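Long-range contacts in endonuclease V (Bacillus subtilis, PDB 3GA2), which probably repairs deaminated DNA in a magnesium-dependent reaction, cutting at the second phosphodiester bond 3' to a deoxyinosine and leaving the lesion on the nicked strand: residues A132-G137 with C192-D197; K145-I150 with P187-C192. The protein carries 1 engineered substitution. All coordinates share one frame; numbering follows the deposited sequence.

Contact 1 of 2, residues A132-G137 with C192-D197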
ATOM      1  N   ALA A 132       3.951   6.819  -1.399  1.00 14.40           N
ATOM      2  CA  ALA A 132       4.346   6.853   0.007  1.00 14.56           C
ATOM      3  C   ALA A 132       5.824   6.514   0.200  1.00 11.28           C
ATOM      4  O   ALA A 132       6.462   7.003   1.133  1.00 11.64           O
ATOM      5  CB  ALA A 132       3.483   5.886   0.815  1.00 14.92           C
ATOM      6  N   ALA A 133       6.367   5.682  -0.681  1.00 10.49           N
ATOM      7  CA  ALA A 133       7.764   5.276  -0.570  1.00 15.31           C
ATOM      8  C   ALA A 133       8.723   6.456  -0.490  1.00 14.45           C
ATOM      9  O   ALA A 133       9.672   6.433   0.292  1.00 17.04           O
ATOM     10  CB  ALA A 133       8.144   4.383  -1.733  1.00 17.11           C
ATOM     11  N   PHE A 134       8.484   7.488  -1.291  1.00 17.18           N
ATOM     12  CA  PHE A 134       9.370   8.643  -1.267  1.00 13.77           C
ATOM     13  C   PHE A 134       9.420   9.277   0.117  1.00 14.22           C
ATOM     14  O   PHE A 134      10.492   9.643   0.594  1.00 21.88           O
ATOM     15  CB  PHE A 134       8.942   9.678  -2.306  1.00 24.06           C
ATOM     16  CG  PHE A 134       8.995   9.172  -3.714  1.00 12.74           C
ATOM     17  CD1 PHE A 134       7.847   8.705  -4.342  1.00 19.36           C
ATOM     18  CD2 PHE A 134      10.196   9.143  -4.407  1.00 16.79           C
ATOM     19  CE1 PHE A 134       7.893   8.212  -5.647  1.00 15.16           C
ATOM     20  CE2 PHE A 134      10.256   8.652  -5.712  1.00 19.16           C
ATOM     21  CZ  PHE A 134       9.101   8.186  -6.331  1.00 16.14           C
ATOM     22  N   PHE A 135       8.271   9.400   0.771  1.00 20.27           N
ATOM     23  CA  PHE A 135       8.244   9.988   2.103  1.00 13.83           C
ATOM     24  C   PHE A 135       8.899   9.083   3.143  1.00 18.16           C
ATOM     25  O   PHE A 135       9.658   9.547   3.995  1.00 16.10           O
ATOM     26  CB  PHE A 135       6.814  10.278   2.548  1.00 21.31           C
ATOM     27  CG  PHE A 135       6.176  11.440   1.850  1.00 17.67           C
ATOM     28  CD1 PHE A 135       5.572  11.280   0.608  1.00 18.35           C
ATOM     29  CD2 PHE A 135       6.136  12.691   2.461  1.00 21.71           C
ATOM     30  CE1 PHE A 135       4.926  12.349  -0.019  1.00 12.82           C
ATOM     31  CE2 PHE A 135       5.495  13.768   1.847  1.00 18.05           C
ATOM     32  CZ  PHE A 135       4.887  13.595   0.602  1.00 12.82           C
ATOM     33  N   LEU A 136       8.600   7.789   3.069  1.00 16.40           N
ATOM     34  CA  LEU A 136       9.135   6.815   4.016  1.00 16.23           C
ATOM     35  C   LEU A 136      10.610   6.490   3.809  1.00  9.44           C
ATOM     36  O   LEU A 136      11.296   6.081   4.745  1.00 14.44           O
ATOM     37  CB  LEU A 136       8.325   5.515   3.949  1.00 16.90           C
ATOM     38  CG  LEU A 136       6.812   5.585   4.167  1.00 18.05           C
ATOM     39  CD1 LEU A 136       6.193   4.197   3.973  1.00 15.79           C
ATOM     40  CD2 LEU A 136       6.514   6.102   5.571  1.00  7.13           C
ATOM     41  N   GLY A 137      11.100   6.665   2.586  1.00 17.24           N
ATOM     42  CA  GLY A 137      12.496   6.354   2.306  1.00 14.89           C
ATOM     43  C   GLY A 137      12.776   4.868   2.507  1.00 19.31           C
ATOM     44  O   GLY A 137      13.906   4.461   2.773  1.00 18.46           O
ATOM     45  N   CYS A 192       5.108  -3.539  -7.357  1.00 13.16           N
ATOM     46  CA  CYS A 192       6.196  -3.002  -6.570  1.00 12.44           C
ATOM     47  C   CYS A 192       5.679  -1.655  -6.116  1.00 13.33           C
ATOM     48  O   CYS A 192       4.793  -1.079  -6.745  1.00 15.30           O
ATOM     49  CB  CYS A 192       7.436  -2.747  -7.426  1.00 15.09           C
ATOM     50  SG  CYS A 192       8.291  -4.199  -8.013  1.00 17.07           S
ATOM     51  N   GLY A 193       6.220  -1.171  -5.009  1.00 12.56           N
ATOM     52  CA  GLY A 193       5.863   0.148  -4.532  1.00 10.55           C
ATOM     53  C   GLY A 193       7.003   0.962  -5.120  1.00  6.34           C
ATOM     54  O   GLY A 193       6.872   1.536  -6.200  1.00 13.91           O
ATOM     55  N   ASN A 194       8.132   0.989  -4.418  1.00 11.37           N
ATOM     56  CA  ASN A 194       9.336   1.672  -4.897  1.00 10.36           C
ATOM     57  C   ASN A 194      10.527   1.105  -4.135  1.00  9.75           C
ATOM     58  O   ASN A 194      10.372   0.593  -3.025  1.00  9.47           O
ATOM     59  CB  ASN A 194       9.242   3.195  -4.697  1.00 14.56           C
ATOM     60  CG  ASN A 194      10.328   3.953  -5.459  1.00 19.79           C
ATOM     61  OD1 ASN A 194      10.967   3.404  -6.357  1.00  9.45           O
ATOM     62  ND2 ASN A 194      10.531   5.222  -5.107  1.00 18.99           N
ATOM     63  N   TYR A 195      11.703   1.152  -4.754  1.00  4.59           N
ATOM     64  CA  TYR A 195      12.927   0.662  -4.128  1.00  6.03           C
ATOM     65  C   TYR A 195      12.974  -0.855  -3.936  1.00  7.58           C
ATOM     66  O   TYR A 195      13.575  -1.351  -2.981  1.00  6.56           O
ATOM     67  CB  TYR A 195      13.125   1.354  -2.773  1.00 12.37           C
ATOM     68  CG  TYR A 195      13.004   2.859  -2.827  1.00 11.67           C
ATOM     69  CD1 TYR A 195      13.715   3.600  -3.760  1.00 21.41           C
ATOM     70  CD2 TYR A 195      12.195   3.543  -1.929  1.00 14.10           C
ATOM     71  CE1 TYR A 195      13.625   4.992  -3.797  1.00 21.74           C
ATOM     72  CE2 TYR A 195      12.098   4.930  -1.953  1.00  9.66           C
ATOM     73  CZ  TYR A 195      12.814   5.649  -2.886  1.00 19.75           C
ATOM     74  OH  TYR A 195      12.721   7.026  -2.893  1.00 21.66           O
ATOM     75  N   ILE A 196      12.350  -1.591  -4.850  1.00 11.74           N
ATOM     76  CA  ILE A 196      12.318  -3.047  -4.760  1.00 11.95           C
ATOM     77  C   ILE A 196      11.823  -3.623  -6.088  1.00  9.80           C
ATOM     78  O   ILE A 196      10.974  -3.020  -6.748  1.00 14.04           O
ATOM     79  CB  ILE A 196      11.370  -3.478  -3.618  1.00  8.23           C
ATOM     80  CG1 ILE A 196      11.364  -4.994  -3.455  1.00 18.33           C
ATOM     81  CG2 ILE A 196       9.952  -2.987  -3.922  1.00 13.83           C
ATOM     82  CD1 ILE A 196      10.503  -5.462  -2.270  1.00  7.55           C
ATOM     83  N   ASP A 197      12.355  -4.782  -6.481  1.00 15.96           N
ATOM     84  CA  ASP A 197      11.940  -5.414  -7.730  1.00 15.58           C
ATOM     85  C   ASP A 197      10.705  -6.296  -7.543  1.00 17.22           C
ATOM     86  O   ASP A 197      10.298  -6.594  -6.416  1.00 12.25           O
ATOM     87  CB  ASP A 197      13.086  -6.228  -8.354  1.00 13.92           C
ATOM     88  CG  ASP A 197      13.591  -7.340  -7.457  1.00  9.99           C
ATOM     89  OD1 ASP A 197      12.827  -7.868  -6.633  1.00 18.36           O
ATOM     90  OD2 ASP A 197      14.774  -7.709  -7.595  1.00 28.00           O
TER
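A133 meets the second segment with its methyl group, A133 CB lying 3.4 Å from N194 CB and 4.0 Å from Y195 CE2. Its carbonyl already accepts the helical bond from G137 N; the same A133 O lies in the plane of the Y195 ring, at its edge, 3.6 Å from CE2. With CG anti to its carbonyl carbon (chi1 -62°), the F134 ring comes toward the other segment at its end. N194 ND2 sits over one face of it, 3.5 Å from F134 CE2; amide and ring planes are 51° apart. ND2 also lies above a face of Y195, whose hydroxyl reaches F134 CD2 at 3.6 Å. The other end of the amide is fixed by N29 N, which donates to N194 OD1, and weakly by Y195 N. With an alanine at F134, the N194 amide and the Y195 hydroxyl would probably lose the ring they rest against, and a gap would open beside V6 and M126. G193 and N194 form a classic beta bulge facing T140. Helix 128-136, the crossover between parallel strands 113-116 and 140-144, packs against strand 188-194 near this bulge, while A132 and L136 pack on strand 113-116 and F135 on helix 96-105.

Contact 2 of 2, residues K145-I150 with P187-C192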
ATOM      1  N   LYS A 145      -6.783  -5.314  -3.400  1.00 15.12           N
ATOM      2  CA  LYS A 145      -7.863  -6.304  -3.331  1.00  7.97           C
ATOM      3  C   LYS A 145      -8.708  -6.298  -4.597  1.00 10.93           C
ATOM      4  O   LYS A 145      -9.444  -7.245  -4.864  1.00 11.71           O
ATOM      5  CB  LYS A 145      -8.783  -6.017  -2.143  1.00  8.82           C
ATOM      6  CG  LYS A 145      -8.121  -6.027  -0.780  1.00 17.24           C
ATOM      7  CD  LYS A 145      -9.077  -5.472   0.272  1.00 15.59           C
ATOM      8  CE  LYS A 145      -8.405  -5.340   1.622  1.00 16.31           C
ATOM      9  NZ  LYS A 145      -9.323  -4.766   2.639  1.00 32.03           N
ATOM     10  N   THR A 146      -8.624  -5.217  -5.363  1.00 14.37           N
ATOM     11  CA  THR A 146      -9.399  -5.107  -6.592  1.00 11.06           C
ATOM     12  C   THR A 146      -8.493  -4.725  -7.747  1.00 20.56           C
ATOM     13  O   THR A 146      -7.486  -4.032  -7.566  1.00 13.56           O
ATOM     14  CB  THR A 146     -10.507  -4.046  -6.471  1.00 14.59           C
ATOM     15  OG1 THR A 146      -9.915  -2.754  -6.298  1.00 15.84           O
ATOM     16  CG2 THR A 146     -11.410  -4.351  -5.282  1.00 12.78           C
ATOM     17  N   TYR A 147      -8.868  -5.170  -8.940  1.00 16.19           N
ATOM     18  CA  TYR A 147      -8.086  -4.904 -10.132  1.00 15.72           C
ATOM     19  C   TYR A 147      -8.391  -3.574 -10.797  1.00 19.85           C
ATOM     20  O   TYR A 147      -9.538  -3.274 -11.117  1.00 25.67           O
ATOM     21  CB  TYR A 147      -8.294  -6.022 -11.151  1.00 13.43           C
ATOM     22  CG  TYR A 147      -7.530  -5.814 -12.441  1.00 13.40           C
ATOM     23  CD1 TYR A 147      -6.136  -5.853 -12.464  1.00 15.20           C
ATOM     24  CD2 TYR A 147      -8.206  -5.595 -13.644  1.00 19.15           C
ATOM     25  CE1 TYR A 147      -5.431  -5.686 -13.654  1.00 23.55           C
ATOM     26  CE2 TYR A 147      -7.514  -5.423 -14.839  1.00 21.02           C
ATOM     27  CZ  TYR A 147      -6.128  -5.472 -14.837  1.00 24.17           C
ATOM     28  OH  TYR A 147      -5.448  -5.318 -16.018  1.00 25.44           O
ATOM     29  N   LEU A 148      -7.344  -2.786 -11.012  1.00 23.84           N
ATOM     30  CA  LEU A 148      -7.465  -1.494 -11.673  1.00 29.36           C
ATOM     31  C   LEU A 148      -7.160  -1.718 -13.155  1.00 28.07           C
ATOM     32  O   LEU A 148      -6.003  -1.915 -13.530  1.00 23.79           O
ATOM     33  CB  LEU A 148      -6.456  -0.511 -11.077  1.00 34.90           C
ATOM     34  CG  LEU A 148      -6.476   0.907 -11.652  1.00 33.28           C
ATOM     35  CD1 LEU A 148      -7.825   1.558 -11.378  1.00 34.99           C
ATOM     36  CD2 LEU A 148      -5.355   1.724 -11.024  1.00 38.23           C
ATOM     37  N   LYS A 149      -8.195  -1.700 -13.990  1.00 17.99           N
ATOM     38  CA  LYS A 149      -8.027  -1.923 -15.423  1.00 20.36           C
ATOM     39  C   LYS A 149      -7.439  -0.699 -16.137  1.00 22.14           C
ATOM     40  O   LYS A 149      -8.060   0.362 -16.197  1.00 14.59           O
ATOM     41  CB  LYS A 149      -9.371  -2.311 -16.048  1.00 13.93           C
ATOM     42  CG  LYS A 149      -9.254  -2.897 -17.442  1.00 15.00           C
ATOM     43  CD  LYS A 149     -10.605  -3.340 -17.971  1.00 17.50           C
ATOM     44  CE  LYS A 149     -10.496  -3.843 -19.398  1.00 21.20           C
ATOM     45  NZ  LYS A 149     -11.832  -4.019 -20.009  1.00 26.81           N
ATOM     46  N   ILE A 150      -6.240  -0.865 -16.690  1.00 18.88           N
ATOM     47  CA  ILE A 150      -5.529   0.221 -17.365  1.00 17.76           C
ATOM     48  C   ILE A 150      -5.366   0.015 -18.875  1.00 17.83           C
ATOM     49  O   ILE A 150      -5.015  -1.075 -19.326  1.00 18.67           O
ATOM     50  CB  ILE A 150      -4.120   0.387 -16.750  1.00 21.66           C
ATOM     51  CG1 ILE A 150      -4.232   0.505 -15.225  1.00 18.48           C
ATOM     52  CG2 ILE A 150      -3.423   1.618 -17.337  1.00 23.93           C
ATOM     53  CD1 ILE A 150      -2.893   0.375 -14.486  1.00 15.09           C
ATOM     54  N   PRO A 187      -7.942 -13.681  -6.180  1.00  7.68           N
ATOM     55  CA  PRO A 187      -6.530 -13.323  -6.061  1.00 21.47           C
ATOM     56  C   PRO A 187      -6.348 -11.856  -5.691  1.00 19.74           C
ATOM     57  O   PRO A 187      -7.305 -11.079  -5.692  1.00 20.25           O
ATOM     58  CB  PRO A 187      -5.982 -13.645  -7.447  1.00 20.01           C
ATOM     59  CG  PRO A 187      -7.140 -13.316  -8.334  1.00 24.56           C
ATOM     60  CD  PRO A 187      -8.315 -13.903  -7.587  1.00 17.85           C
ATOM     61  N   ILE A 188      -5.123 -11.490  -5.342  1.00 14.43           N
ATOM     62  CA  ILE A 188      -4.830 -10.106  -5.018  1.00 10.34           C
ATOM     63  C   ILE A 188      -3.977  -9.575  -6.161  1.00 17.41           C
ATOM     64  O   ILE A 188      -3.496 -10.341  -6.997  1.00 10.12           O
ATOM     65  CB  ILE A 188      -4.054  -9.965  -3.697  1.00 14.18           C
ATOM     66  CG1 ILE A 188      -2.790 -10.825  -3.734  1.00 16.76           C
ATOM     67  CG2 ILE A 188      -4.957 -10.333  -2.524  1.00 13.76           C
ATOM     68  CD1 ILE A 188      -1.752 -10.407  -2.728  1.00 24.47           C
ATOM     69  N   PHE A 189      -3.797  -8.262  -6.199  1.00 13.66           N
ATOM     70  CA  PHE A 189      -3.014  -7.654  -7.252  1.00 10.22           C
ATOM     71  C   PHE A 189      -1.778  -6.988  -6.700  1.00  8.37           C
ATOM     72  O   PHE A 189      -1.839  -5.980  -6.011  1.00  6.20           O
ATOM     73  CB  PHE A 189      -3.904  -6.703  -8.039  1.00  8.60           C
ATOM     74  CG  PHE A 189      -5.099  -7.389  -8.598  1.00 13.50           C
ATOM     75  CD1 PHE A 189      -6.300  -7.405  -7.892  1.00 12.05           C
ATOM     76  CD2 PHE A 189      -4.990  -8.145  -9.759  1.00  9.40           C
ATOM     77  CE1 PHE A 189      -7.374  -8.172  -8.331  1.00 15.05           C
ATOM     78  CE2 PHE A 189      -6.058  -8.917 -10.208  1.00 13.48           C
ATOM     79  CZ  PHE A 189      -7.253  -8.934  -9.489  1.00 11.76           C
ATOM     80  N   LEU A 190      -0.651  -7.601  -7.030  1.00  8.29           N
ATOM     81  CA  LEU A 190       0.654  -7.195  -6.563  1.00  8.57           C
ATOM     82  C   LEU A 190       1.426  -6.291  -7.490  1.00  4.59           C
ATOM     83  O   LEU A 190       1.480  -6.520  -8.700  1.00  8.64           O
ATOM     84  CB  LEU A 190       1.494  -8.446  -6.306  1.00  1.74           C
ATOM     85  CG  LEU A 190       2.959  -8.237  -5.895  1.00  9.85           C
ATOM     86  CD1 LEU A 190       3.011  -7.903  -4.411  1.00  7.71           C
ATOM     87  CD2 LEU A 190       3.774  -9.512  -6.165  1.00  9.29           C
ATOM     88  N   SER A 191       2.037  -5.270  -6.910  1.00  6.43           N
ATOM     89  CA  SER A 191       2.870  -4.359  -7.676  1.00  9.22           C
ATOM     90  C   SER A 191       3.969  -3.864  -6.765  1.00 11.93           C
ATOM     91  O   SER A 191       3.805  -3.803  -5.545  1.00 14.21           O
ATOM     92  CB  SER A 191       2.065  -3.168  -8.212  1.00  4.08           C
ATOM     93  OG  SER A 191       1.583  -2.343  -7.173  1.00  9.25           O
ATOM     94  N   CYS A 192       5.108  -3.539  -7.357  1.00 13.16           N
ATOM     95  CA  CYS A 192       6.196  -3.002  -6.570  1.00 12.44           C
ATOM     96  C   CYS A 192       5.679  -1.655  -6.116  1.00 13.33           C
ATOM     97  O   CYS A 192       4.793  -1.079  -6.745  1.00 15.30           O
ATOM     98  CB  CYS A 192       7.436  -2.747  -7.426  1.00 15.09           C
ATOM     99  SG  CYS A 192       8.291  -4.199  -8.013  1.00 17.07           S
TER
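K145 O accepts a hydrogen bond from R214 NH1 and a weak one from K186 NZ, while lying at the edge of the F189 ring, near its plane, 4.1 Å from F189 CE1. The same R214 NH1 also bonds weakly to P187 O, which stands 4.5 Å from K145 O, so one guanidinium nitrogen bridges the two backbones. In this RNase H-like fold the 145-150 loop leaves the end of strand 140-144 and passes over its antiparallel neighbour, strand 188-194; a backbone bond between F189 and A144 joins the two strands just before the loop departs. F189 carries the packing. Its ring packs against the T146-Y147 backbone, with F189 CD1 3.5 Å from T146 C and F189 CE1 3.4 Å from Y147 N. Y147 CB stands over one face, 3.7 Å from the F189 ring centroid and 18° off the ring normal, a CH-pi contact. CG of Y147 is anti to its own backbone nitrogen (chi1 179°), which carries the phenol past the F189 ring; the two planes are inclined at 48°, an oblique pair. F155 packs edge-to-face with both rings, making a three-ring cluster, and I168 of strand 165-170 touches Y147. The CB of K145 points away from the strand; K145 NZ forms salt bridges with D116, a predicted magnesium ligand, and D223. The phenol is fixed at its far end by the bond of Y147 OH to C153 O, while nearer the strand Y147 CD1 lies 3.7 Å from F189 CD2.

Contacts 1 and 2 use opposite ends of strand 188-194, with centres about 17 Å apart; they share C192, which touches neither partner segment. In sequence, the segments of contact 2 fall within the span from 132 to 197 that contact 1 brackets. Both also involve elements flanking strand 140-144: helix 128-136 precedes it and the 145-150 loop follows it. Contact 2 borders the predicted magnesium site, since the nearest side-chain atoms of K145 lie about 3 Å from D116 and about 4 Å from D46. Contact 1 is buried away from that site, although its helix follows strand 113-116, which ends in D116.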